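Local coordinates for protein beta-N-acetylhexosaminidase (Thermotoga neapolitana, PDB 5BZA) that probably hydrolyses terminal non-reducing N-acetyl-D-hexosamine residues from N-acetyl-beta-D-hexosaminides, as a member of glycosyl hydrolase family 3, at residues 244-249 and 272-277; 7-12 and 283-288; 156-161 and 205-210. All blocks are in the same frame, centred on the assembly; numbering follows the deposited sequence.

Contact 1. Residues 244-249 and 272-277; sequences SDAMEM and MILLDN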
ATOM      1  N   SER B 244     -11.653 -26.027  -3.620  1.00  9.79           N
ATOM      2  CA  SER B 244     -11.920 -25.934  -5.042  1.00  8.13           C
ATOM      3  C   SER B 244     -11.406 -24.619  -5.599  1.00 11.62           C
ATOM      4  O   SER B 244     -11.284 -23.603  -4.871  1.00 11.33           O
ATOM      5  CB  SER B 244     -13.422 -26.079  -5.307  1.00 11.48           C
ATOM      6  OG  SER B 244     -14.161 -24.900  -5.012  1.00 11.29           O
ATOM      7  N   ASP B 245     -11.132 -24.589  -6.896  1.00 11.47           N
ATOM      8  CA  ASP B 245     -11.147 -23.285  -7.565  1.00 14.05           C
ATOM      9  C   ASP B 245     -12.634 -22.861  -7.555  1.00 12.30           C
ATOM     10  O   ASP B 245     -13.487 -23.648  -7.148  1.00 12.91           O
ATOM     11  CB  ASP B 245     -10.566 -23.335  -8.982  1.00 14.15           C
ATOM     12  CG  ASP B 245     -10.025 -21.984  -9.427  1.00 15.83           C
ATOM     13  OD1 ASP B 245     -10.333 -20.983  -8.732  1.00 20.11           O
ATOM     14  OD2 ASP B 245      -9.333 -21.895 -10.479  1.00 15.75           O
ATOM     15  N   ALA B 246     -12.971 -21.645  -7.973  1.00 15.23           N
ATOM     16  CA  ALA B 246     -14.366 -21.158  -7.793  1.00 13.12           C
ATOM     17  C   ALA B 246     -15.362 -22.013  -8.574  1.00 15.44           C
ATOM     18  O   ALA B 246     -15.252 -22.156  -9.788  1.00 18.92           O
ATOM     19  CB  ALA B 246     -14.492 -19.701  -8.207  1.00 15.20           C
ATOM     20  N   MET B 247     -16.351 -22.570  -7.874  1.00 13.87           N
ATOM     21  CA  MET B 247     -17.261 -23.566  -8.492  1.00 15.43           C
ATOM     22  C   MET B 247     -18.133 -23.006  -9.598  1.00 15.54           C
ATOM     23  O   MET B 247     -18.595 -23.752 -10.449  1.00 18.60           O
ATOM     24  CB  MET B 247     -18.173 -24.185  -7.430  1.00 16.19           C
ATOM     25  CG  MET B 247     -17.505 -25.185  -6.544  1.00 15.85           C
ATOM     26  SD  MET B 247     -16.890 -26.652  -7.418  1.00 13.14           S
ATOM     27  CE  MET B 247     -16.433 -27.622  -5.981  1.00 12.13           C
ATOM     28  N   GLU B 248     -18.380 -21.697  -9.567  1.00 16.20           N
ATOM     29  CA  GLU B 248     -19.272 -21.065 -10.529  1.00 12.61           C
ATOM     30  C   GLU B 248     -18.594 -21.016 -11.887  1.00 13.54           C
ATOM     31  O   GLU B 248     -19.256 -20.815 -12.887  1.00 13.55           O
ATOM     32  CB  GLU B 248     -19.658 -19.632 -10.097  1.00 11.48           C
ATOM     33  CG  GLU B 248     -20.469 -19.557  -8.789  1.00 14.26           C
ATOM     34  CD  GLU B 248     -19.576 -19.294  -7.590  1.00 13.86           C
ATOM     35  OE1 GLU B 248     -18.386 -19.691  -7.660  1.00 11.33           O
ATOM     36  OE2 GLU B 248     -20.048 -18.670  -6.595  1.00 11.72           O
ATOM     37  N   MET B 249     -17.277 -21.157 -11.928  1.00 10.80           N
ATOM     38  CA  MET B 249     -16.600 -21.098 -13.207  1.00 16.77           C
ATOM     39  C   MET B 249     -17.176 -22.127 -14.236  1.00 16.86           C
ATOM     40  O   MET B 249     -17.603 -23.234 -13.890  1.00 15.80           O
ATOM     41  CB  MET B 249     -15.107 -21.301 -13.031  1.00 21.47           C
ATOM     42  CG  MET B 249     -14.328 -20.034 -12.733  1.00 26.46           C
ATOM     43  SD  MET B 249     -12.560 -20.354 -12.433  1.00 24.67           S
ATOM     44  CE  MET B 249     -12.669 -21.142 -10.911  1.00 15.97           C
ATOM     45  N   MET B 272     -12.932 -27.355   1.379  1.00 12.73           N
ATOM     46  CA  MET B 272     -13.665 -26.108   1.281  1.00  9.91           C
ATOM     47  C   MET B 272     -14.060 -25.797  -0.124  1.00  8.98           C
ATOM     48  O   MET B 272     -13.220 -25.737  -1.019  1.00  7.73           O
ATOM     49  CB  MET B 272     -12.857 -24.921   1.830  1.00 11.18           C
ATOM     50  CG  MET B 272     -12.636 -24.956   3.312  1.00 11.84           C
ATOM     51  SD  MET B 272     -11.954 -23.424   4.010  1.00 16.39           S
ATOM     52  CE  MET B 272     -13.461 -22.467   4.219  1.00 13.84           C
ATOM     53  N   ILE B 273     -15.343 -25.518  -0.290  1.00  9.33           N
ATOM     54  CA  ILE B 273     -15.862 -25.081  -1.579  1.00 11.34           C
ATOM     55  C   ILE B 273     -15.699 -23.566  -1.769  1.00 14.43           C
ATOM     56  O   ILE B 273     -16.232 -22.796  -0.984  1.00 11.90           O
ATOM     57  CB  ILE B 273     -17.311 -25.486  -1.705  1.00 10.90           C
ATOM     58  CG1 ILE B 273     -17.344 -27.022  -1.703  1.00 10.74           C
ATOM     59  CG2 ILE B 273     -17.896 -24.861  -2.946  1.00 10.04           C
ATOM     60  CD1 ILE B 273     -18.702 -27.656  -1.549  1.00 11.16           C
ATOM     61  N   LEU B 274     -14.941 -23.156  -2.794  1.00 13.19           N
ATOM     62  CA  LEU B 274     -14.745 -21.745  -3.087  1.00 11.22           C
ATOM     63  C   LEU B 274     -15.846 -21.236  -4.041  1.00 13.29           C
ATOM     64  O   LEU B 274     -16.075 -21.820  -5.108  1.00 13.70           O
ATOM     65  CB  LEU B 274     -13.344 -21.518  -3.670  1.00 10.32           C
ATOM     66  CG  LEU B 274     -12.954 -20.084  -4.053  1.00 11.47           C
ATOM     67  CD1 LEU B 274     -12.694 -19.242  -2.771  1.00 12.19           C
ATOM     68  CD2 LEU B 274     -11.763 -19.981  -4.975  1.00  9.19           C
ATOM     69  N   LEU B 275     -16.610 -20.231  -3.595  1.00 12.47           N
ATOM     70  CA  LEU B 275     -17.576 -19.494  -4.440  1.00 11.92           C
ATOM     71  C   LEU B 275     -17.052 -18.143  -4.802  1.00 11.81           C
ATOM     72  O   LEU B 275     -16.600 -17.436  -3.915  1.00 12.84           O
ATOM     73  CB  LEU B 275     -18.899 -19.302  -3.731  1.00  9.15           C
ATOM     74  CG  LEU B 275     -19.477 -20.621  -3.260  1.00 14.82           C
ATOM     75  CD1 LEU B 275     -20.733 -20.369  -2.475  1.00 12.31           C
ATOM     76  CD2 LEU B 275     -19.721 -21.522  -4.520  1.00 13.29           C
ATOM     77  N   ASP B 276     -17.166 -17.728  -6.053  1.00 10.16           N
ATOM     78  CA  ASP B 276     -16.606 -16.435  -6.402  1.00 13.61           C
ATOM     79  C   ASP B 276     -17.629 -15.326  -6.157  1.00 12.11           C
ATOM     80  O   ASP B 276     -17.362 -14.167  -6.469  1.00 10.20           O
ATOM     81  CB  ASP B 276     -16.066 -16.403  -7.851  1.00  8.51           C
ATOM     82  CG  ASP B 276     -17.149 -16.521  -8.879  1.00 12.56           C
ATOM     83  OD1 ASP B 276     -18.293 -16.812  -8.501  1.00 13.05           O
ATOM     84  OD2 ASP B 276     -16.850 -16.365 -10.088  1.00 18.40           O
ATOM     85  N   ASN B 277     -18.762 -15.694  -5.557  1.00  8.60           N
ATOM     86  CA  ASN B 277     -19.857 -14.783  -5.275  1.00 10.76           C
ATOM     87  C   ASN B 277     -20.611 -15.187  -4.007  1.00 12.61           C
ATOM     88  O   ASN B 277     -21.269 -16.223  -3.994  1.00 11.69           O
ATOM     89  CB  ASN B 277     -20.832 -14.730  -6.441  1.00  9.90           C
ATOM     90  CG  ASN B 277     -21.836 -13.605  -6.315  1.00 17.63           C
ATOM     91  OD1 ASN B 277     -22.076 -13.057  -5.212  1.00 17.48           O
ATOM     92  ND2 ASN B 277     -22.454 -13.250  -7.444  1.00 17.79           N
TER
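S244 is held from two directions by residues 272-274. Its backbone N donates to M272 O at 3.1 Å, and its OG accepts the N-H of L274 at 2.9 Å while giving its own proton to D245 O. With chi1 at 77°, OG sits between the backbone N and the carbonyl carbon, which turns the hydroxyl onto the L274 peptide and lets one buried atom serve two partners. A second tight point lies at L274 O, which receives the N-H of M247 (2.9 Å) nearly head-on as well as a CA-H...O contact from A246 CA. L274 packs its CB and CD2 against the backbone of S244 and A246, and M247, bent at chi2, crosses I273 at about a right angle, CG touching I273 CG2 at 3.6 Å. F265 of helix 258-268 closes over S244, M247 and I273.

E248, D276 and N277 form the partly exposed end. E248 OE1 takes the N-H of D276 at 2.8 Å on its syn side, 29° out of the carboxylate plane, whereas the bond from N277 N to OE2 is weak at 3.4 Å. D276 OD1 stands only 3.0 Å from E248 OE1, with the two carboxylates turned 41° apart and D280 adding a third acid nearby; such crowding would probably favour a proton on one of them. Within the loop, A246 N meets D245 OD1 from above its carboxylate plane, steadying a side chain that binds cadmium together with H161. The contact marks the seam between the seventh and eighth strands of a TIM barrel, at the mouth where metal-binding loops emerge.

Contact 2. Residues 7-12 and 283-288; sequences KLFFCG and VYYESL
L288 N donates to Y284 O at 2.8 Å, a helical bond that sets these two residues one turn apart, both with their CB atoms directed toward strand 9-12. Against them comes the ring of F9, which carries most of the contact. Its CE1 side meets Y284 CB at 3.9 Å, and its CE2 reaches L288 CD2 at 3.8 Å, the leucine and the phenylalanine sliding past each other in opposite directions. CZ pushes furthest, to the helix backbone at Y285 CA (3.7 Å). With CG anti to the carbonyl carbon (chi1 -68°), the F9 side chain spans about half of the 10.9 Å between the strand and helix axes, which run almost antiparallel at 169°. This is the alpha/beta layering of a TIM barrel at its closure: helix 281-293, which follows the eighth strand, also covers the first strand, and the F9 side chain points outward while F10 turns into the barrel toward L274 and F112. The ring of Y285 lies obliquely to that of F9, its CD1 being 3.6 Å from F9 CE2 and the planes 39° apart; it also meets Y27 edge-to-face. An alanine at F9 would take away the whole ring and is likely to open a gap between strand and helix, leaving Y285 freer to turn. L8 CD2 touches L288 CD2 at 3.9 Å, and helix 299-314 also covers L8.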
ATOM      1  N   LYS B   7     -18.394 -23.827   7.583  1.00 16.71           N
ATOM      2  CA  LYS B   7     -16.957 -24.057   7.532  1.00 18.10           C
ATOM      3  C   LYS B   7     -16.521 -24.696   6.211  1.00 16.28           C
ATOM      4  O   LYS B   7     -15.361 -24.623   5.828  1.00 13.69           O
ATOM      5  CB  LYS B   7     -16.526 -24.880   8.741  1.00 17.74           C
ATOM      6  CG  LYS B   7     -16.689 -24.020  10.001  1.00 25.63           C
ATOM      7  CD  LYS B   7     -16.163 -24.620  11.276  1.00 29.14           C
ATOM      8  CE  LYS B   7     -16.408 -23.626  12.406  1.00 30.36           C
ATOM      9  NZ  LYS B   7     -15.963 -24.115  13.737  1.00 35.90           N
ATOM     10  N   LEU B   8     -17.456 -25.263   5.474  1.00 16.25           N
ATOM     11  CA  LEU B   8     -17.066 -25.884   4.222  1.00 15.73           C
ATOM     12  C   LEU B   8     -17.171 -24.900   3.059  1.00 13.72           C
ATOM     13  O   LEU B   8     -17.139 -25.307   1.894  1.00 12.16           O
ATOM     14  CB  LEU B   8     -17.923 -27.132   3.936  1.00 16.04           C
ATOM     15  CG  LEU B   8     -17.376 -28.463   4.475  1.00 17.73           C
ATOM     16  CD1 LEU B   8     -17.177 -28.383   5.969  1.00 19.28           C
ATOM     17  CD2 LEU B   8     -18.248 -29.682   4.087  1.00 17.46           C
ATOM     18  N   PHE B   9     -17.258 -23.608   3.364  1.00 14.48           N
ATOM     19  CA  PHE B   9     -17.378 -22.611   2.298  1.00 13.51           C
ATOM     20  C   PHE B   9     -16.404 -21.460   2.421  1.00 12.40           C
ATOM     21  O   PHE B   9     -16.156 -20.956   3.517  1.00 14.24           O
ATOM     22  CB  PHE B   9     -18.797 -22.061   2.237  1.00 12.92           C
ATOM     23  CG  PHE B   9     -19.780 -23.090   1.773  1.00 16.66           C
ATOM     24  CD1 PHE B   9     -19.866 -23.410   0.424  1.00 15.36           C
ATOM     25  CD2 PHE B   9     -20.595 -23.759   2.685  1.00 16.79           C
ATOM     26  CE1 PHE B   9     -20.743 -24.365   0.001  1.00 17.34           C
ATOM     27  CE2 PHE B   9     -21.493 -24.719   2.256  1.00 17.76           C
ATOM     28  CZ  PHE B   9     -21.566 -25.024   0.919  1.00 20.53           C
ATOM     29  N   PHE B  10     -15.895 -21.056   1.261  1.00 10.61           N
ATOM     30  CA  PHE B  10     -14.968 -19.968   1.117  1.00  8.56           C
ATOM     31  C   PHE B  10     -15.616 -19.031   0.111  1.00 11.27           C
ATOM     32  O   PHE B  10     -15.795 -19.423  -1.041  1.00 10.43           O
ATOM     33  CB  PHE B  10     -13.600 -20.446   0.601  1.00  9.36           C
ATOM     34  CG  PHE B  10     -12.437 -19.649   1.165  1.00  7.96           C
ATOM     35  CD1 PHE B  10     -12.344 -18.260   0.927  1.00  7.04           C
ATOM     36  CD2 PHE B  10     -11.429 -20.280   1.903  1.00 11.01           C
ATOM     37  CE1 PHE B  10     -11.267 -17.510   1.429  1.00  8.93           C
ATOM     38  CE2 PHE B  10     -10.346 -19.525   2.425  1.00  7.57           C
ATOM     39  CZ  PHE B  10     -10.273 -18.135   2.184  1.00  6.95           C
ATOM     40  N   CYS B  11     -15.987 -17.815   0.519  1.00 11.03           N
ATOM     41  CA  CYS B  11     -16.754 -16.922  -0.392  1.00 11.33           C
ATOM     42  C   CYS B  11     -16.050 -15.645  -0.828  1.00  8.57           C
ATOM     43  O   CYS B  11     -15.492 -14.924  -0.007  1.00 12.19           O
ATOM     44  CB  CYS B  11     -18.102 -16.488   0.230  1.00  8.76           C
ATOM     45  SG  CYS B  11     -19.222 -17.815   0.827  1.00 12.29           S
ATOM     46  N   GLY B  12     -16.160 -15.342  -2.107  1.00  9.86           N
ATOM     47  CA  GLY B  12     -15.637 -14.128  -2.693  1.00  9.39           C
ATOM     48  C   GLY B  12     -16.632 -12.980  -2.512  1.00 12.57           C
ATOM     49  O   GLY B  12     -17.866 -13.180  -2.580  1.00  9.29           O
ATOM     50  N   VAL B 283     -27.698 -21.202  -2.246  1.00 17.14           N
ATOM     51  CA  VAL B 283     -27.916 -22.366  -3.123  1.00 19.95           C
ATOM     52  C   VAL B 283     -26.956 -23.502  -2.785  1.00 19.95           C
ATOM     53  O   VAL B 283     -27.380 -24.564  -2.303  1.00 21.41           O
ATOM     54  CB  VAL B 283     -27.780 -22.027  -4.595  1.00 18.56           C
ATOM     55  CG1 VAL B 283     -27.978 -23.267  -5.390  1.00 21.57           C
ATOM     56  CG2 VAL B 283     -28.839 -21.011  -4.961  1.00 15.53           C
ATOM     57  N   TYR B 284     -25.663 -23.259  -2.978  1.00 17.96           N
ATOM     58  CA  TYR B 284     -24.672 -24.263  -2.644  1.00 14.84           C
ATOM     59  C   TYR B 284     -24.860 -24.789  -1.241  1.00 19.27           C
ATOM     60  O   TYR B 284     -24.843 -26.008  -1.025  1.00 19.51           O
ATOM     61  CB  TYR B 284     -23.284 -23.696  -2.819  1.00 16.82           C
ATOM     62  CG  TYR B 284     -22.914 -23.558  -4.254  1.00 13.95           C
ATOM     63  CD1 TYR B 284     -23.399 -22.501  -5.000  1.00 12.64           C
ATOM     64  CD2 TYR B 284     -22.090 -24.493  -4.878  1.00 15.85           C
ATOM     65  CE1 TYR B 284     -23.068 -22.346  -6.328  1.00 13.66           C
ATOM     66  CE2 TYR B 284     -21.738 -24.347  -6.204  1.00 16.45           C
ATOM     67  CZ  TYR B 284     -22.241 -23.270  -6.928  1.00 18.40           C
ATOM     68  OH  TYR B 284     -21.926 -23.105  -8.260  1.00 17.55           O
ATOM     69  N   TYR B 285     -25.098 -23.882  -0.298  1.00 19.24           N
ATOM     70  CA  TYR B 285     -25.211 -24.275   1.103  1.00 16.47           C
ATOM     71  C   TYR B 285     -26.360 -25.278   1.238  1.00 20.77           C
ATOM     72  O   TYR B 285     -26.222 -26.350   1.863  1.00 19.54           O
ATOM     73  CB  TYR B 285     -25.453 -23.049   2.017  1.00 16.21           C
ATOM     74  CG  TYR B 285     -25.405 -23.363   3.492  1.00 14.33           C
ATOM     75  CD1 TYR B 285     -24.202 -23.291   4.182  1.00 17.07           C
ATOM     76  CD2 TYR B 285     -26.548 -23.735   4.195  1.00 15.48           C
ATOM     77  CE1 TYR B 285     -24.131 -23.582   5.529  1.00 17.43           C
ATOM     78  CE2 TYR B 285     -26.487 -24.038   5.553  1.00 14.79           C
ATOM     79  CZ  TYR B 285     -25.275 -23.942   6.212  1.00 14.86           C
ATOM     80  OH  TYR B 285     -25.176 -24.222   7.546  1.00 18.90           O
ATOM     81  N   GLU B 286     -27.507 -24.921   0.664  1.00 23.55           N
ATOM     82  CA  GLU B 286     -28.688 -25.751   0.881  1.00 25.92           C
ATOM     83  C   GLU B 286     -28.402 -27.069   0.176  1.00 25.25           C
ATOM     84  O   GLU B 286     -28.730 -28.159   0.685  1.00 25.61           O
ATOM     85  CB  GLU B 286     -29.986 -25.101   0.359  1.00 24.95           C
ATOM     86  CG  GLU B 286     -30.508 -23.894   1.216  1.00 36.36           C
ATOM     87  CD  GLU B 286     -30.752 -24.208   2.719  1.00 46.33           C
ATOM     88  OE1 GLU B 286     -31.406 -25.235   3.050  1.00 48.98           O
ATOM     89  OE2 GLU B 286     -30.314 -23.388   3.574  1.00 46.06           O
ATOM     90  N   SER B 287     -27.728 -26.963  -0.968  1.00 20.40           N
ATOM     91  CA  SER B 287     -27.417 -28.156  -1.739  1.00 20.64           C
ATOM     92  C   SER B 287     -26.586 -29.085  -0.860  1.00 23.76           C
ATOM     93  O   SER B 287     -26.895 -30.293  -0.757  1.00 25.95           O
ATOM     94  CB  SER B 287     -26.707 -27.814  -3.035  1.00 21.30           C
ATOM     95  OG  SER B 287     -26.515 -28.994  -3.771  1.00 26.77           O
ATOM     96  N   LEU B 288     -25.592 -28.522  -0.165  1.00 18.10           N
ATOM     97  CA  LEU B 288     -24.730 -29.366   0.639  1.00 18.23           C
ATOM     98  C   LEU B 288     -25.601 -30.108   1.626  1.00 22.88           C
ATOM     99  O   LEU B 288     -25.534 -31.348   1.733  1.00 25.48           O
ATOM    100  CB  LEU B 288     -23.674 -28.559   1.371  1.00 19.27           C
ATOM    101  CG  LEU B 288     -22.799 -29.395   2.309  1.00 25.40           C
ATOM    102  CD1 LEU B 288     -22.073 -30.441   1.484  1.00 17.92           C
ATOM    103  CD2 LEU B 288     -21.793 -28.476   3.037  1.00 21.02           C
TER

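Contact 3. Residues 156-161 and 205-210; sequences IPCIKH and AVMTAH. With CD (cadmium ion), chain N.
Three backbone hydrogen bonds join P157-I159 to A205-M207 as neighbouring parallel strands. A205 N donates to P157 O at 2.9 Å, I159 N to A205 O at 3.0 Å, and M207 N to I159 O at 2.8 Å, the last being almost straight. I159 thus uses both its N-H and its C=O on the same partner strand. CA-H...O contacts from C158 CA to A205 O and from H161 CA to M207 O supplement this ladder.

Apolar contacts divide between the two faces of the sheet. With SG anti to the backbone N (chi1 -177°), C158 sets its sulfur between A205 CB, 3.8 Å away, and M207 CB on the inner face. I159 CG1 meets V206 CG2 obliquely at 3.9 Å on the outer face, where helix 192-198 covers both side chains. These are the fifth and sixth strands of the family 3 TIM barrel, crossing at -29°, and M207 extends inside it toward the D245 side chain. Beyond the paired strands, H161 CB meets A209 CB at 3.5 Å.

Metal and polar contacts gather at the C-terminal end, where a cis peptide joins K160 to H161. H161 NE2 binds the cadmium ion at 2.7 Å, long for such a bond, and D245 is the other protein ligand. D117 accepts from the opposite ring nitrogen, ND1, which fixes the rotation of the imidazole. K160 CB lies over one face of that ring, offset toward its rim, while the extended lysine chain leads NZ away to a salt bridge with E65 and to F112 O.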
ATOM      1  N   ILE B 156      -0.765 -17.889   5.574  1.00  8.25           N
ATOM      2  CA  ILE B 156      -0.723 -19.276   5.028  1.00  9.34           C
ATOM      3  C   ILE B 156      -0.898 -19.317   3.536  1.00  9.56           C
ATOM      4  O   ILE B 156      -1.942 -18.946   3.035  1.00  7.92           O
ATOM      5  CB  ILE B 156      -1.785 -20.152   5.658  1.00  8.66           C
ATOM      6  CG1 ILE B 156      -1.474 -20.246   7.144  1.00  8.96           C
ATOM      7  CG2 ILE B 156      -1.749 -21.579   5.058  1.00 11.65           C
ATOM      8  CD1 ILE B 156      -2.481 -21.021   7.864  1.00 13.48           C
ATOM      9  N   PRO B 157       0.117 -19.820   2.822  1.00  9.22           N
ATOM     10  CA  PRO B 157      -0.007 -19.926   1.366  1.00  8.88           C
ATOM     11  C   PRO B 157      -1.028 -20.967   0.952  1.00  8.81           C
ATOM     12  O   PRO B 157      -1.326 -21.884   1.712  1.00  8.99           O
ATOM     13  CB  PRO B 157       1.412 -20.314   0.919  1.00  6.97           C
ATOM     14  CG  PRO B 157       1.965 -21.048   2.074  1.00  6.66           C
ATOM     15  CD  PRO B 157       1.386 -20.392   3.313  1.00  9.23           C
ATOM     16  N   CYS B 158      -1.591 -20.768  -0.233  1.00  8.07           N
ATOM     17  CA  CYS B 158      -2.446 -21.762  -0.889  1.00 10.59           C
ATOM     18  C   CYS B 158      -1.906 -22.041  -2.293  1.00 11.75           C
ATOM     19  O   CYS B 158      -2.056 -21.241  -3.230  1.00  9.00           O
ATOM     20  CB  CYS B 158      -3.895 -21.274  -0.963  1.00 11.06           C
ATOM     21  SG  CYS B 158      -5.025 -22.493  -1.693  1.00 16.02           S
ATOM     22  N   ILE B 159      -1.246 -23.172  -2.441  1.00 11.93           N
ATOM     23  CA  ILE B 159      -0.615 -23.481  -3.711  1.00 12.52           C
ATOM     24  C   ILE B 159      -1.682 -23.907  -4.720  1.00  7.91           C
ATOM     25  O   ILE B 159      -2.671 -24.474  -4.363  1.00  9.08           O
ATOM     26  CB  ILE B 159       0.491 -24.557  -3.532  1.00  9.75           C
ATOM     27  CG1 ILE B 159      -0.063 -25.840  -2.909  1.00 14.15           C
ATOM     28  CG2 ILE B 159       1.641 -23.976  -2.703  1.00  9.62           C
ATOM     29  CD1 ILE B 159       1.014 -26.896  -2.682  1.00  7.38           C
ATOM     30  N   LYS B 160      -1.461 -23.600  -5.991  1.00 11.18           N
ATOM     31  CA  LYS B 160      -2.453 -23.821  -7.039  1.00 12.68           C
ATOM     32  C   LYS B 160      -1.738 -23.981  -8.386  1.00 12.11           C
ATOM     33  O   LYS B 160      -0.600 -23.530  -8.525  1.00  9.11           O
ATOM     34  CB  LYS B 160      -3.455 -22.642  -7.073  1.00 10.89           C
ATOM     35  CG  LYS B 160      -2.817 -21.310  -7.452  1.00  8.64           C
ATOM     36  CD  LYS B 160      -3.789 -20.153  -7.235  1.00 11.66           C
ATOM     37  CE  LYS B 160      -3.141 -18.824  -7.571  1.00 10.58           C
ATOM     38  NZ  LYS B 160      -4.071 -17.697  -7.375  1.00 10.35           N
ATOM     39  N   HIS B 161      -2.370 -24.644  -9.367  1.00 11.52           N
ATOM     40  CA  HIS B 161      -3.624 -25.364  -9.196  1.00 12.79           C
ATOM     41  C   HIS B 161      -3.398 -26.868  -9.362  1.00 12.85           C
ATOM     42  O   HIS B 161      -3.086 -27.340 -10.462  1.00 11.27           O
ATOM     43  CB  HIS B 161      -4.691 -24.903 -10.212  1.00 14.14           C
ATOM     44  CG  HIS B 161      -4.699 -23.425 -10.498  1.00 16.64           C
ATOM     45  ND1 HIS B 161      -3.719 -22.792 -11.237  1.00 14.72           N
ATOM     46  CD2 HIS B 161      -5.602 -22.470 -10.172  1.00 13.19           C
ATOM     47  CE1 HIS B 161      -4.010 -21.510 -11.341  1.00 13.50           C
ATOM     48  NE2 HIS B 161      -5.131 -21.288 -10.689  1.00 12.88           N
ATOM     49  N   ALA B 205      -2.345 -24.510   2.264  1.00 14.19           N
ATOM     50  CA  ALA B 205      -3.571 -25.083   1.681  1.00 13.13           C
ATOM     51  C   ALA B 205      -3.281 -25.476   0.216  1.00 12.16           C
ATOM     52  O   ALA B 205      -2.290 -25.048  -0.379  1.00  8.59           O
ATOM     53  CB  ALA B 205      -4.778 -24.104   1.782  1.00 12.37           C
ATOM     54  N   VAL B 206      -4.145 -26.302  -0.358  1.00 12.01           N
ATOM     55  CA  VAL B 206      -3.998 -26.658  -1.772  1.00 12.78           C
ATOM     56  C   VAL B 206      -5.289 -26.310  -2.509  1.00 13.24           C
ATOM     57  O   VAL B 206      -6.381 -26.716  -2.084  1.00 12.40           O
ATOM     58  CB  VAL B 206      -3.708 -28.161  -1.982  1.00  8.26           C
ATOM     59  CG1 VAL B 206      -3.722 -28.487  -3.487  1.00 10.78           C
ATOM     60  CG2 VAL B 206      -2.393 -28.532  -1.357  1.00  8.86           C
ATOM     61  N   MET B 207      -5.164 -25.574  -3.610  1.00 10.63           N
ATOM     62  CA  MET B 207      -6.319 -25.323  -4.480  1.00 12.23           C
ATOM     63  C   MET B 207      -6.319 -26.252  -5.722  1.00 10.50           C
ATOM     64  O   MET B 207      -5.295 -26.436  -6.354  1.00 11.66           O
ATOM     65  CB  MET B 207      -6.353 -23.844  -4.910  1.00  9.60           C
ATOM     66  CG  MET B 207      -7.684 -23.459  -5.551  1.00 10.61           C
ATOM     67  SD  MET B 207      -7.780 -21.760  -6.244  1.00 10.40           S
ATOM     68  CE  MET B 207      -7.749 -20.753  -4.738  1.00  8.04           C
ATOM     69  N   THR B 208      -7.466 -26.823  -6.067  1.00 13.15           N
ATOM     70  CA  THR B 208      -7.575 -27.764  -7.216  1.00 12.10           C
ATOM     71  C   THR B 208      -7.762 -27.044  -8.521  1.00 10.05           C
ATOM     72  O   THR B 208      -8.185 -25.887  -8.525  1.00 12.89           O
ATOM     73  CB  THR B 208      -8.739 -28.758  -7.054  1.00 10.18           C
ATOM     74  OG1 THR B 208      -9.982 -28.043  -7.050  1.00 12.33           O
ATOM     75  CG2 THR B 208      -8.583 -29.535  -5.753  1.00 11.58           C
ATOM     76  N   ALA B 209      -7.371 -27.684  -9.618  1.00  8.28           N
ATOM     77  CA  ALA B 209      -7.627 -27.134 -10.932  1.00 10.40           C
ATOM     78  C   ALA B 209      -8.903 -27.676 -11.535  1.00 10.75           C
ATOM     79  O   ALA B 209      -9.109 -28.905 -11.548  1.00 12.06           O
ATOM     80  CB  ALA B 209      -6.463 -27.414 -11.844  1.00 10.53           C
ATOM     81  N   HIS B 210      -9.701 -26.800 -12.146  1.00 12.85           N
ATOM     82  CA  HIS B 210     -10.890 -27.232 -12.886  1.00 13.55           C
ATOM     83  C   HIS B 210     -10.420 -27.670 -14.266  1.00 14.56           C
ATOM     84  O   HIS B 210     -10.691 -26.994 -15.263  1.00 15.74           O
ATOM     85  CB  HIS B 210     -11.942 -26.127 -13.064  1.00 11.97           C
ATOM     86  CG  HIS B 210     -12.533 -25.601 -11.788  1.00 14.53           C
ATOM     87  ND1 HIS B 210     -12.686 -26.351 -10.653  1.00 15.97           N
ATOM     88  CD2 HIS B 210     -13.006 -24.357 -11.495  1.00 15.12           C
ATOM     89  CE1 HIS B 210     -13.234 -25.605  -9.698  1.00 13.72           C
ATOM     90  NE2 HIS B 210     -13.431 -24.395 -10.190  1.00 13.59           N
TER
HETATM   91 CD    CD N 502      -7.366 -19.765 -10.963  1.00 48.17          CD

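In the fold
All three contacts belong to the same TIM barrel and are mainly buried, but contact 1 has a partly exposed acidic end. Contact 3 joins two adjacent strands in mid-sheet, so backbone bonds dominate. Contact 2 lies between the sheet and its outer helical layer and is apolar. Contact 1 combines the two chemistries, with backbone and side-chain hydrogen bonds beside apolar packing. Contacts 1 and 2 meet directly, as strand 273-275 pairs with strand 9-13 through L275 with F10 and G12. Contacts 1 and 3 touch through the bond from H210 NE2 to A246 O and share the cadmium site, whereas contacts 2 and 3 do not touch.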